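Local coordinates for putative uncharacterized protein (Chaetomium thermophilum, PDB 5T8V) that probably helps load cohesin onto chromatin, this chain being the HEAT-repeat C-terminal fragment of the loader, at residues A[1024-1029]-A[1062-1067]; A[1140-1145]-A[1174-1179]. All coordinates share one frame; numbering follows the deposited sequence.

Contact 1: A[1024-1029]-A[1062-1067]; sequences WPLDVR and DQIPIL
OD2 of Asp1062 is held by two nitrogens of Arg1029, NH1 at 3.2 Å and NH2 at 3.1 Å. Both hydrogen bonds belong to one end-on salt bridge and converge on a single oxygen. The guanidinium and carboxylate planes stand 76° apart. OD2 lies near the guanidinium plane. NH1 meets it nearly along its C-O axis, whereas NH2 comes from above the carboxylate plane. The third nitrogen, NE, is hydrogen-bonded to the backbone O of Ala1020, which helps fix the rotation of the group. The Arg1029 chain reaches Asp1062 by a bend at chi3 (67°). CD2 of Leu1067 lies over the centre of one guanidinium face, 4.1 Å above its plane. CD1 of Ile1064 approaches NH1 obliquely at 3.8 Å. Beside the salt bridge, CD1 of Leu1026 touches the same Leu1067 methyl and reaches CG2 of Ile1064 at 4.2 Å. Asp1062 ends helix 1050-1062, and Gln1063 then turns the chain with positive phi. The bridge ties the start of helix 1026-1042 to the end of helix 1050-1062, while the apolar contacts reach the start of helix 1065-1086. Contacts of this kind, between one helix and the next but one, are characteristic of a HEAT-repeat solenoid.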
ATOM      1  N   TRP A1024       6.259   4.764 -68.557  1.00 63.01           N
ATOM      2  CA  TRP A1024       6.419   3.358 -68.227  1.00 62.48           C
ATOM      3  C   TRP A1024       5.366   2.919 -67.221  1.00 64.50           C
ATOM      4  O   TRP A1024       4.773   3.749 -66.524  1.00 65.16           O
ATOM      5  CB  TRP A1024       7.814   3.115 -67.656  1.00 59.81           C
ATOM      6  CG  TRP A1024       8.916   3.470 -68.602  1.00 58.79           C
ATOM      7  CD1 TRP A1024       9.546   4.675 -68.712  1.00 58.36           C
ATOM      8  CD2 TRP A1024       9.521   2.609 -69.575  1.00 57.95           C
ATOM      9  NE1 TRP A1024      10.505   4.617 -69.694  1.00 58.00           N
ATOM     10  CE2 TRP A1024      10.509   3.361 -70.239  1.00 57.62           C
ATOM     11  CE3 TRP A1024       9.321   1.277 -69.951  1.00 57.39           C
ATOM     12  CZ2 TRP A1024      11.296   2.825 -71.255  1.00 57.55           C
ATOM     13  CZ3 TRP A1024      10.103   0.747 -70.959  1.00 57.16           C
ATOM     14  CH2 TRP A1024      11.079   1.519 -71.600  1.00 57.39           C
ATOM     15  N   PRO A1025       5.103   1.613 -67.119  1.00 49.17           N
ATOM     16  CA  PRO A1025       4.159   1.138 -66.099  1.00 49.26           C
ATOM     17  C   PRO A1025       4.706   1.316 -64.693  1.00 46.54           C
ATOM     18  O   PRO A1025       5.852   1.743 -64.516  1.00 44.76           O
ATOM     19  CB  PRO A1025       3.971  -0.344 -66.451  1.00 49.55           C
ATOM     20  CG  PRO A1025       5.205  -0.717 -67.187  1.00 49.01           C
ATOM     21  CD  PRO A1025       5.624   0.509 -67.945  1.00 49.84           C
ATOM     22  N   LEU A1026       3.899   0.990 -63.684  1.00 50.97           N
ATOM     23  CA  LEU A1026       4.318   1.207 -62.305  1.00 50.44           C
ATOM     24  C   LEU A1026       5.329   0.159 -61.855  1.00 49.32           C
ATOM     25  O   LEU A1026       6.281   0.480 -61.133  1.00 48.23           O
ATOM     26  CB  LEU A1026       3.094   1.204 -61.386  1.00 52.05           C
ATOM     27  CG  LEU A1026       3.186   2.027 -60.099  1.00 51.26           C
ATOM     28  CD1 LEU A1026       3.389   3.504 -60.401  1.00 52.11           C
ATOM     29  CD2 LEU A1026       1.933   1.830 -59.260  1.00 52.35           C
ATOM     30  N   ASP A1027       5.144  -1.095 -62.277  1.00 80.01           N
ATOM     31  CA  ASP A1027       6.087  -2.152 -61.924  1.00 79.63           C
ATOM     32  C   ASP A1027       7.491  -1.864 -62.436  1.00 76.75           C
ATOM     33  O   ASP A1027       8.449  -2.486 -61.965  1.00 75.51           O
ATOM     34  CB  ASP A1027       5.603  -3.495 -62.473  1.00 84.15           C
ATOM     35  CG  ASP A1027       4.333  -3.980 -61.800  1.00 88.61           C
ATOM     36  OD1 ASP A1027       4.060  -3.551 -60.658  1.00 87.81           O
ATOM     37  OD2 ASP A1027       3.611  -4.797 -62.413  1.00 91.92           O
ATOM     38  N   VAL A1028       7.634  -0.948 -63.388  1.00 52.46           N
ATOM     39  CA  VAL A1028       8.938  -0.546 -63.906  1.00 51.68           C
ATOM     40  C   VAL A1028       9.429   0.729 -63.235  1.00 49.34           C
ATOM     41  O   VAL A1028      10.589   0.823 -62.833  1.00 47.74           O
ATOM     42  CB  VAL A1028       8.869  -0.381 -65.441  1.00 54.62           C
ATOM     43  CG1 VAL A1028      10.173   0.193 -65.990  1.00 54.66           C
ATOM     44  CG2 VAL A1028       8.561  -1.718 -66.097  1.00 56.09           C
ATOM     45  N   ARG A1029       8.553   1.728 -63.108  1.00 57.12           N
ATOM     46  CA  ARG A1029       8.948   2.978 -62.470  1.00 54.23           C
ATOM     47  C   ARG A1029       9.375   2.758 -61.026  1.00 50.86           C
ATOM     48  O   ARG A1029      10.239   3.484 -60.520  1.00 49.97           O
ATOM     49  CB  ARG A1029       7.800   3.986 -62.527  1.00 55.48           C
ATOM     50  CG  ARG A1029       7.472   4.488 -63.923  1.00 57.62           C
ATOM     51  CD  ARG A1029       6.330   5.489 -63.884  1.00 59.39           C
ATOM     52  NE  ARG A1029       6.711   6.728 -63.209  1.00 58.98           N
ATOM     53  CZ  ARG A1029       5.856   7.677 -62.839  1.00 59.88           C
ATOM     54  NH1 ARG A1029       4.557   7.535 -63.069  1.00 61.29           N
ATOM     55  NH2 ARG A1029       6.300   8.769 -62.232  1.00 58.83           N
ATOM     56  N   ASP A1062       3.303  13.614 -59.487  1.00 52.81           N
ATOM     57  CA  ASP A1062       2.316  12.570 -59.737  1.00 53.58           C
ATOM     58  C   ASP A1062       1.557  12.174 -58.477  1.00 53.40           C
ATOM     59  O   ASP A1062       0.472  11.591 -58.582  1.00 53.89           O
ATOM     60  CB  ASP A1062       3.000  11.341 -60.340  1.00 52.55           C
ATOM     61  CG  ASP A1062       3.558  11.608 -61.724  1.00 53.99           C
ATOM     62  OD1 ASP A1062       3.744  12.794 -62.070  1.00 55.16           O
ATOM     63  OD2 ASP A1062       3.816  10.634 -62.464  1.00 53.84           O
ATOM     64  N   GLN A1063       2.097  12.474 -57.294  1.00 67.44           N
ATOM     65  CA  GLN A1063       1.433  12.167 -56.026  1.00 66.33           C
ATOM     66  C   GLN A1063       1.118  10.676 -55.909  1.00 65.47           C
ATOM     67  O   GLN A1063       0.044  10.285 -55.446  1.00 65.75           O
ATOM     68  CB  GLN A1063       0.162  13.004 -55.853  1.00 67.99           C
ATOM     69  CG  GLN A1063       0.420  14.463 -55.510  1.00 68.69           C
ATOM     70  CD  GLN A1063      -0.857  15.221 -55.204  1.00 71.10           C
ATOM     71  OE1 GLN A1063      -1.939  14.847 -55.658  1.00 73.76           O
ATOM     72  NE2 GLN A1063      -0.740  16.288 -54.424  1.00 70.29           N
ATOM     73  N   ILE A1064       2.059   9.838 -56.324  1.00 58.42           N
ATOM     74  CA  ILE A1064       1.916   8.386 -56.240  1.00 58.26           C
ATOM     75  C   ILE A1064       2.611   7.924 -54.964  1.00 56.52           C
ATOM     76  O   ILE A1064       3.817   8.171 -54.808  1.00 55.63           O
ATOM     77  CB  ILE A1064       2.507   7.690 -57.474  1.00 58.51           C
ATOM     78  CG1 ILE A1064       1.751   8.131 -58.732  1.00 61.16           C
ATOM     79  CG2 ILE A1064       2.438   6.170 -57.314  1.00 57.03           C
ATOM     80  CD1 ILE A1064       2.345   7.620 -60.031  1.00 62.03           C
ATOM     81  N   PRO A1065       1.915   7.252 -54.037  1.00 64.71           N
ATOM     82  CA  PRO A1065       2.538   6.965 -52.728  1.00 63.49           C
ATOM     83  C   PRO A1065       3.769   6.068 -52.783  1.00 62.51           C
ATOM     84  O   PRO A1065       4.769   6.367 -52.120  1.00 61.10           O
ATOM     85  CB  PRO A1065       1.393   6.308 -51.943  1.00 63.27           C
ATOM     86  CG  PRO A1065       0.157   6.817 -52.580  1.00 64.74           C
ATOM     87  CD  PRO A1065       0.475   6.937 -54.033  1.00 65.90           C
ATOM     88  N   ILE A1066       3.727   4.964 -53.529  1.00 40.39           N
ATOM     89  CA  ILE A1066       4.787   3.960 -53.420  1.00 39.98           C
ATOM     90  C   ILE A1066       6.105   4.504 -53.965  1.00 39.51           C
ATOM     91  O   ILE A1066       7.154   4.418 -53.311  1.00 39.05           O
ATOM     92  CB  ILE A1066       4.369   2.651 -54.123  1.00 41.64           C
ATOM     93  CG1 ILE A1066       5.464   1.586 -53.993  1.00 41.56           C
ATOM     94  CG2 ILE A1066       4.034   2.877 -55.597  1.00 43.32           C
ATOM     95  CD1 ILE A1066       5.714   1.129 -52.572  1.00 41.88           C
ATOM     96  N   LEU A1067       6.081   5.073 -55.165  1.00 68.33           N
ATOM     97  CA  LEU A1067       7.325   5.517 -55.776  1.00 70.10           C
ATOM     98  C   LEU A1067       7.770   6.888 -55.284  1.00 69.02           C
ATOM     99  O   LEU A1067       8.858   7.337 -55.663  1.00 70.33           O
ATOM    100  CB  LEU A1067       7.205   5.499 -57.304  1.00 71.95           C
ATOM    101  CG  LEU A1067       5.965   6.078 -57.991  1.00 75.10           C
ATOM    102  CD1 LEU A1067       6.077   7.574 -58.110  1.00 77.31           C
ATOM    103  CD2 LEU A1067       5.792   5.442 -59.356  1.00 76.55           C
TER

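Contact 2: A[1140-1145]-A[1174-1179]; sequences HAFLAV and HPRISE
The ring of Phe1142 has one face overlapped by the side chain of Arg1176. This is helix-to-helix packing in the HEAT-repeat solenoid, within the Sister chromatid cohesion C-terminus family region. Helices 1139-1154 and 1175-1191 run nearly parallel here, their short segments 21° apart with axes 9.6 Å from each other. Bends at chi2 and chi3 lay the Arg1176 chain over the ring, with NE 3.4 Å above its plane and offset toward the rim. Its CB makes a CH-pi contact 3.8 Å from the Phe1142 ring centroid. Farther along the chain, the guanidinium forms an off-centre cation-pi contact, with CZ 4.2 Å from that centroid. The guanidinium plane is turned 74° from the ring, so the two do not stack flat. A long, weak ion pair joins NH1 of Arg1176 to OD1 of Asp1139 at the start of helix 1139-1154. Phe1142 reaches across because its CG is anti to the backbone N (chi1 172°). His1174, the N-cap residue of helix 1175-1191, brings the edge of its imidazole to Phe1142, CE1 of His1174 lying 3.8 Å from CB of Phe1142. On the buried side, Ile1177 fits against the other helix. Leu1169 of helix 1163-1169 touches both Ile1177 and Val1145. CG1 of Ile1177 lies 3.9 Å from CB of Phe1142 and 4.0 Å from CG1 of Val1145, while its CD1 meets CB of Ala1141 at 4.2 Å.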
ATOM      1  N   HIS A1140       3.201   6.608 -43.860  1.00 50.58           N
ATOM      2  CA  HIS A1140       3.880   7.331 -44.929  1.00 48.92           C
ATOM      3  C   HIS A1140       4.186   8.764 -44.506  1.00 47.70           C
ATOM      4  O   HIS A1140       5.334   9.232 -44.593  1.00 46.80           O
ATOM      5  CB  HIS A1140       3.013   7.305 -46.187  1.00 49.68           C
ATOM      6  CG  HIS A1140       3.744   7.680 -47.435  1.00 49.94           C
ATOM      7  ND1 HIS A1140       3.246   8.589 -48.344  1.00 51.13           N
ATOM      8  CD2 HIS A1140       4.934   7.267 -47.928  1.00 49.67           C
ATOM      9  CE1 HIS A1140       4.101   8.720 -49.342  1.00 51.27           C
ATOM     10  NE2 HIS A1140       5.134   7.930 -49.114  1.00 50.38           N
ATOM     11  N   ALA A1141       3.162   9.478 -44.036  1.00 47.58           N
ATOM     12  CA  ALA A1141       3.381  10.804 -43.477  1.00 47.07           C
ATOM     13  C   ALA A1141       4.462  10.770 -42.406  1.00 45.66           C
ATOM     14  O   ALA A1141       5.278  11.695 -42.308  1.00 45.58           O
ATOM     15  CB  ALA A1141       2.073  11.352 -42.904  1.00 48.32           C
ATOM     16  N   PHE A1142       4.493   9.704 -41.597  1.00 42.96           N
ATOM     17  CA  PHE A1142       5.534   9.605 -40.580  1.00 42.19           C
ATOM     18  C   PHE A1142       6.917   9.537 -41.211  1.00 40.75           C
ATOM     19  O   PHE A1142       7.887  10.040 -40.634  1.00 40.04           O
ATOM     20  CB  PHE A1142       5.337   8.394 -39.677  1.00 43.01           C
ATOM     21  CG  PHE A1142       6.492   8.166 -38.746  1.00 43.59           C
ATOM     22  CD1 PHE A1142       6.759   9.065 -37.725  1.00 44.61           C
ATOM     23  CD2 PHE A1142       7.329   7.077 -38.907  1.00 43.29           C
ATOM     24  CE1 PHE A1142       7.829   8.871 -36.872  1.00 44.55           C
ATOM     25  CE2 PHE A1142       8.401   6.877 -38.055  1.00 43.76           C
ATOM     26  CZ  PHE A1142       8.651   7.777 -37.037  1.00 44.28           C
ATOM     27  N   LEU A1143       7.036   8.893 -42.374  1.00 37.83           N
ATOM     28  CA  LEU A1143       8.304   8.900 -43.095  1.00 37.29           C
ATOM     29  C   LEU A1143       8.665  10.316 -43.520  1.00 37.58           C
ATOM     30  O   LEU A1143       9.808  10.762 -43.341  1.00 37.66           O
ATOM     31  CB  LEU A1143       8.219   7.971 -44.307  1.00 37.65           C
ATOM     32  CG  LEU A1143       9.472   7.858 -45.179  1.00 38.14           C
ATOM     33  CD1 LEU A1143      10.641   7.302 -44.389  1.00 37.58           C
ATOM     34  CD2 LEU A1143       9.194   6.991 -46.397  1.00 38.46           C
ATOM     35  N   ALA A1144       7.694  11.048 -44.073  1.00 47.19           N
ATOM     36  CA  ALA A1144       7.959  12.425 -44.481  1.00 48.42           C
ATOM     37  C   ALA A1144       8.467  13.261 -43.308  1.00 49.24           C
ATOM     38  O   ALA A1144       9.533  13.883 -43.386  1.00 50.69           O
ATOM     39  CB  ALA A1144       6.699  13.047 -45.081  1.00 49.55           C
ATOM     40  N   VAL A1145       7.712  13.288 -42.206  1.00 43.99           N
ATOM     41  CA  VAL A1145       8.145  14.049 -41.037  1.00 44.60           C
ATOM     42  C   VAL A1145       9.448  13.504 -40.484  1.00 44.03           C
ATOM     43  O   VAL A1145      10.187  14.232 -39.814  1.00 44.94           O
ATOM     44  CB  VAL A1145       7.056  14.052 -39.940  1.00 45.07           C
ATOM     45  CG1 VAL A1145       6.757  12.652 -39.489  1.00 45.08           C
ATOM     46  CG2 VAL A1145       7.482  14.909 -38.754  1.00 45.60           C
ATOM     47  N   HIS A1174      -1.385  10.066 -34.266  1.00 64.86           N
ATOM     48  CA  HIS A1174      -0.337   9.081 -34.500  1.00 64.07           C
ATOM     49  C   HIS A1174       0.810   9.356 -33.532  1.00 63.43           C
ATOM     50  O   HIS A1174       1.471  10.397 -33.647  1.00 62.53           O
ATOM     51  CB  HIS A1174       0.149   9.134 -35.949  1.00 64.16           C
ATOM     52  CG  HIS A1174       1.055   8.003 -36.325  1.00 64.56           C
ATOM     53  ND1 HIS A1174       1.944   8.081 -37.376  1.00 63.54           N
ATOM     54  CD2 HIS A1174       1.207   6.766 -35.796  1.00 65.50           C
ATOM     55  CE1 HIS A1174       2.606   6.942 -37.475  1.00 63.07           C
ATOM     56  NE2 HIS A1174       2.178   6.127 -36.529  1.00 64.43           N
ATOM     57  N   PRO A1175       1.080   8.470 -32.567  1.00 62.80           N
ATOM     58  CA  PRO A1175       2.090   8.803 -31.546  1.00 62.44           C
ATOM     59  C   PRO A1175       3.464   9.108 -32.119  1.00 60.86           C
ATOM     60  O   PRO A1175       4.173   9.969 -31.586  1.00 61.22           O
ATOM     61  CB  PRO A1175       2.111   7.550 -30.656  1.00 63.07           C
ATOM     62  CG  PRO A1175       0.801   6.890 -30.886  1.00 64.18           C
ATOM     63  CD  PRO A1175       0.455   7.159 -32.312  1.00 63.52           C
ATOM     64  N   ARG A1176       3.861   8.428 -33.195  1.00 58.59           N
ATOM     65  CA  ARG A1176       5.217   8.594 -33.708  1.00 58.22           C
ATOM     66  C   ARG A1176       5.405   9.948 -34.383  1.00 57.72           C
ATOM     67  O   ARG A1176       6.525  10.468 -34.419  1.00 56.45           O
ATOM     68  CB  ARG A1176       5.549   7.460 -34.676  1.00 58.16           C
ATOM     69  CG  ARG A1176       5.259   6.080 -34.112  1.00 59.13           C
ATOM     70  CD  ARG A1176       6.441   5.140 -34.277  1.00 58.95           C
ATOM     71  NE  ARG A1176       6.823   4.971 -35.676  1.00 58.76           N
ATOM     72  CZ  ARG A1176       6.138   4.250 -36.559  1.00 59.86           C
ATOM     73  NH1 ARG A1176       5.021   3.632 -36.198  1.00 61.05           N
ATOM     74  NH2 ARG A1176       6.566   4.151 -37.809  1.00 59.77           N
ATOM     75  N   ILE A1177       4.334  10.531 -34.921  1.00 38.47           N
ATOM     76  CA  ILE A1177       4.415  11.888 -35.450  1.00 40.27           C
ATOM     77  C   ILE A1177       4.381  12.904 -34.316  1.00 42.04           C
ATOM     78  O   ILE A1177       5.141  13.880 -34.316  1.00 41.55           O
ATOM     79  CB  ILE A1177       3.279  12.132 -36.463  1.00 40.62           C
ATOM     80  CG1 ILE A1177       3.442  11.207 -37.675  1.00 39.76           C
ATOM     81  CG2 ILE A1177       3.250  13.602 -36.900  1.00 41.16           C
ATOM     82  CD1 ILE A1177       2.307  11.288 -38.685  1.00 40.21           C
ATOM     83  N   SER A1178       3.505  12.688 -33.332  1.00 39.95           N
ATOM     84  CA  SER A1178       3.353  13.645 -32.243  1.00 41.03           C
ATOM     85  C   SER A1178       4.629  13.755 -31.416  1.00 40.91           C
ATOM     86  O   SER A1178       5.048  14.860 -31.052  1.00 41.29           O
ATOM     87  CB  SER A1178       2.174  13.238 -31.359  1.00 42.55           C
ATOM     88  OG  SER A1178       2.043  14.098 -30.241  1.00 44.06           O
ATOM     89  N   GLU A1179       5.263  12.623 -31.108  1.00 72.23           N
ATOM     90  CA  GLU A1179       6.458  12.652 -30.270  1.00 73.32           C
ATOM     91  C   GLU A1179       7.613  13.347 -30.984  1.00 71.14           C
ATOM     92  O   GLU A1179       8.220  14.281 -30.444  1.00 71.21           O
ATOM     93  CB  GLU A1179       6.844  11.228 -29.869  1.00 75.73           C
ATOM     94  CG  GLU A1179       5.817  10.548 -28.973  1.00 78.51           C
ATOM     95  CD  GLU A1179       6.103   9.074 -28.764  1.00 79.46           C
ATOM     96  OE1 GLU A1179       7.200   8.615 -29.152  1.00 78.73           O
ATOM     97  OE2 GLU A1179       5.228   8.372 -28.212  1.00 80.67           O
TER

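How the contacts relate
Contact 1 precedes contact 2 along the chain, their centres about 23 Å apart. Both are partly buried, contact 2 slightly more so, with three of six touching residues buried against two. Each joins the start of a helix to a neighbouring element. Helix 1065-1086 connects them. It begins in contact 1, and its Glu1068 and Leu1072 touch His1140 of contact 2. The two meet where O of Pro1065 packs 3.4 Å from NE2 of His1140. Their use of arginine differs. In contact 1 a buried arginine pairs with a carboxylate beside leucine and isoleucine. In contact 2 an exposed arginine covers an aromatic face, no hydrogen bond crosses, and the three buried residues that touch, Ala1141, Val1145 and Ile1177, are aliphatic.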